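Probable methyltransferase (Bordetella pertussis, PDB 3KTY) probably transfers methyl groups from S-adenosyl-L-methionine to RNA, as a SpoU/TrmH-family enzyme of which this chain holds the SPOUT methyltransferase domain. Local coordinates at residues L84-T89 and R103-L108. Numbering follows the deposited sequence.
Sequences LAFALT and REAAGL
Strand 84-89 and the helical segment 103-108 run nearly antiparallel, at 169°, with their axes 10.2 Å apart at the closest. Phe-86 is the residue nearest Ala-105, CA to CA 7.6 Å, and its ring lies between the two backbones. With CG anti to the carbonyl carbon (chi1 -65°), the ring extends toward the helix, its CE1 and CZ end meeting Ala-105 and Leu-108. The Ala-105 methyl lies over one face: CB is 3.8 Å from the ring centroid and 25° off the normal, a CH-pi contact displaced toward the rim, where Phe-86 CE1 comes within 3.4 Å of that CB. Ala-105 O, on the same side of the ring plane, is 3.5 Å from Phe-86 CZ. One turn on, Leu-108 CB lies at the ring edge, 4.0 Å from Phe-86 CZ, and Leu-108 CD1 reaches the same CZ-CE1 side. Leu-84 adds a looser touch, CD2 standing 4.1 Å from Leu-108 O. Within the sheet, Phe-86 also packs on Ile-123 and Arg-142 of the flanking strands. Near the helix start, Arg-103 forms salt bridges through NE to Glu-167 of its own chain and through NH2 to Glu-167 of the second subunit. Helix 102-115 thus lies against an inner strand of the parallel sheet, the layered packing of this SPOUT-family alpha-beta-alpha sandwich.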
loop_
_atom_site.group_PDB
_atom_site.type_symbol
_atom_site.label_atom_id
_atom_site.label_comp_id
_atom_site.label_asym_id
_atom_site.label_seq_id
_atom_site.Cartn_x
_atom_site.Cartn_y
_atom_site.Cartn_z
ATOM N N LEU A 84 -17.675 7.001 13.707
ATOM C CA LEU A 84 -16.675 7.888 13.100
ATOM C C LEU A 84 -16.331 7.381 11.691
ATOM O O LEU A 84 -15.765 6.299 11.521
ATOM C CB LEU A 84 -15.407 7.973 13.966
ATOM C CG LEU A 84 -14.285 8.806 13.333
ATOM C CD1 LEU A 84 -14.739 10.241 13.066
ATOM C CD2 LEU A 84 -12.957 8.778 14.163
ATOM N N ALA A 85 -16.709 8.152 10.683
ATOM C CA ALA A 85 -16.587 7.682 9.333
ATOM C C ALA A 85 -15.767 8.634 8.534
ATOM O O ALA A 85 -16.073 9.816 8.490
ATOM C CB ALA A 85 -17.941 7.497 8.688
ATOM N N PHE A 86 -14.726 8.114 7.895
ATOM C CA PHE A 86 -13.928 8.948 6.988
ATOM C C PHE A 86 -14.286 8.755 5.530
ATOM O O PHE A 86 -14.313 7.623 5.028
ATOM C CB PHE A 86 -12.434 8.680 7.171
ATOM C CG PHE A 86 -11.927 9.079 8.492
ATOM C CD1 PHE A 86 -11.478 10.378 8.701
ATOM C CD2 PHE A 86 -11.900 8.169 9.544
ATOM C CE1 PHE A 86 -10.973 10.759 9.943
ATOM C CE2 PHE A 86 -11.401 8.533 10.802
ATOM C CZ PHE A 86 -10.944 9.829 10.998
ATOM N N ALA A 87 -14.571 9.855 4.855
ATOM C CA ALA A 87 -14.666 9.822 3.403
ATOM C C ALA A 87 -13.246 9.881 2.798
ATOM O O ALA A 87 -12.574 10.908 2.866
ATOM C CB ALA A 87 -15.468 10.980 2.917
ATOM N N LEU A 88 -12.812 8.795 2.175
ATOM C CA LEU A 88 -11.508 8.760 1.508
ATOM C C LEU A 88 -11.519 9.274 0.052
ATOM O O LEU A 88 -12.242 8.770 -0.813
ATOM C CB LEU A 88 -10.964 7.334 1.546
ATOM C CG LEU A 88 -9.461 7.228 1.310
ATOM C CD1 LEU A 88 -8.787 8.477 1.815
ATOM C CD2 LEU A 88 -8.903 6.018 2.005
ATOM N N THR A 89 -10.697 10.267 -0.230
ATOM C CA THR A 89 -10.670 10.835 -1.575
ATOM C C THR A 89 -9.273 10.990 -2.205
ATOM O O THR A 89 -8.222 10.792 -1.552
ATOM C CB THR A 89 -11.311 12.208 -1.562
ATOM O OG1 THR A 89 -10.394 13.138 -0.978
ATOM C CG2 THR A 89 -12.602 12.193 -0.743
ATOM N N ARG A 103 -2.907 9.824 7.535
ATOM C CA ARG A 103 -2.105 9.580 8.731
ATOM C C ARG A 103 -2.737 10.253 9.981
ATOM O O ARG A 103 -2.811 9.646 11.023
ATOM C CB ARG A 103 -0.645 9.979 8.491
ATOM C CG ARG A 103 0.202 10.137 9.728
ATOM C CD ARG A 103 1.213 9.010 9.943
ATOM N NE ARG A 103 1.749 8.343 8.739
ATOM C CZ ARG A 103 3.035 8.290 8.407
ATOM N NH1 ARG A 103 3.948 8.918 9.154
ATOM N NH2 ARG A 103 3.417 7.597 7.338
ATOM N N GLU A 104 -3.184 11.496 9.831
ATOM C CA GLU A 104 -4.019 12.160 10.830
ATOM C C GLU A 104 -5.325 11.368 11.092
ATOM O O GLU A 104 -5.752 11.182 12.231
ATOM C CB GLU A 104 -4.297 13.615 10.396
ATOM C CG GLU A 104 -3.009 14.437 10.232
ATOM C CD GLU A 104 -3.138 15.696 9.358
ATOM O OE1 GLU A 104 -3.879 15.684 8.353
ATOM O OE2 GLU A 104 -2.465 16.700 9.671
ATOM N N ALA A 105 -5.929 10.863 10.037
ATOM C CA ALA A 105 -7.195 10.211 10.162
ATOM C C ALA A 105 -7.018 8.927 10.975
ATOM O O ALA A 105 -7.793 8.639 11.913
ATOM C CB ALA A 105 -7.829 9.985 8.796
ATOM N N ALA A 106 -5.964 8.189 10.675
ATOM C CA ALA A 106 -5.625 7.001 11.461
ATOM C C ALA A 106 -5.416 7.289 12.957
ATOM O O ALA A 106 -5.925 6.559 13.806
ATOM C CB ALA A 106 -4.421 6.297 10.883
ATOM N N GLY A 107 -4.681 8.350 13.285
ATOM C CA GLY A 107 -4.534 8.760 14.684
ATOM C C GLY A 107 -5.868 9.076 15.400
ATOM O O GLY A 107 -6.098 8.640 16.536
ATOM N N LEU A 108 -6.733 9.832 14.727
ATOM C CA LEU A 108 -8.109 10.079 15.188
ATOM C C LEU A 108 -8.875 8.778 15.391
ATOM O O LEU A 108 -9.521 8.602 16.394
ATOM C CB LEU A 108 -8.846 10.909 14.174
ATOM C CG LEU A 108 -8.281 12.302 14.010
ATOM C CD1 LEU A 108 -8.878 12.951 12.759
ATOM C CD2 LEU A 108 -8.581 13.095 15.292
#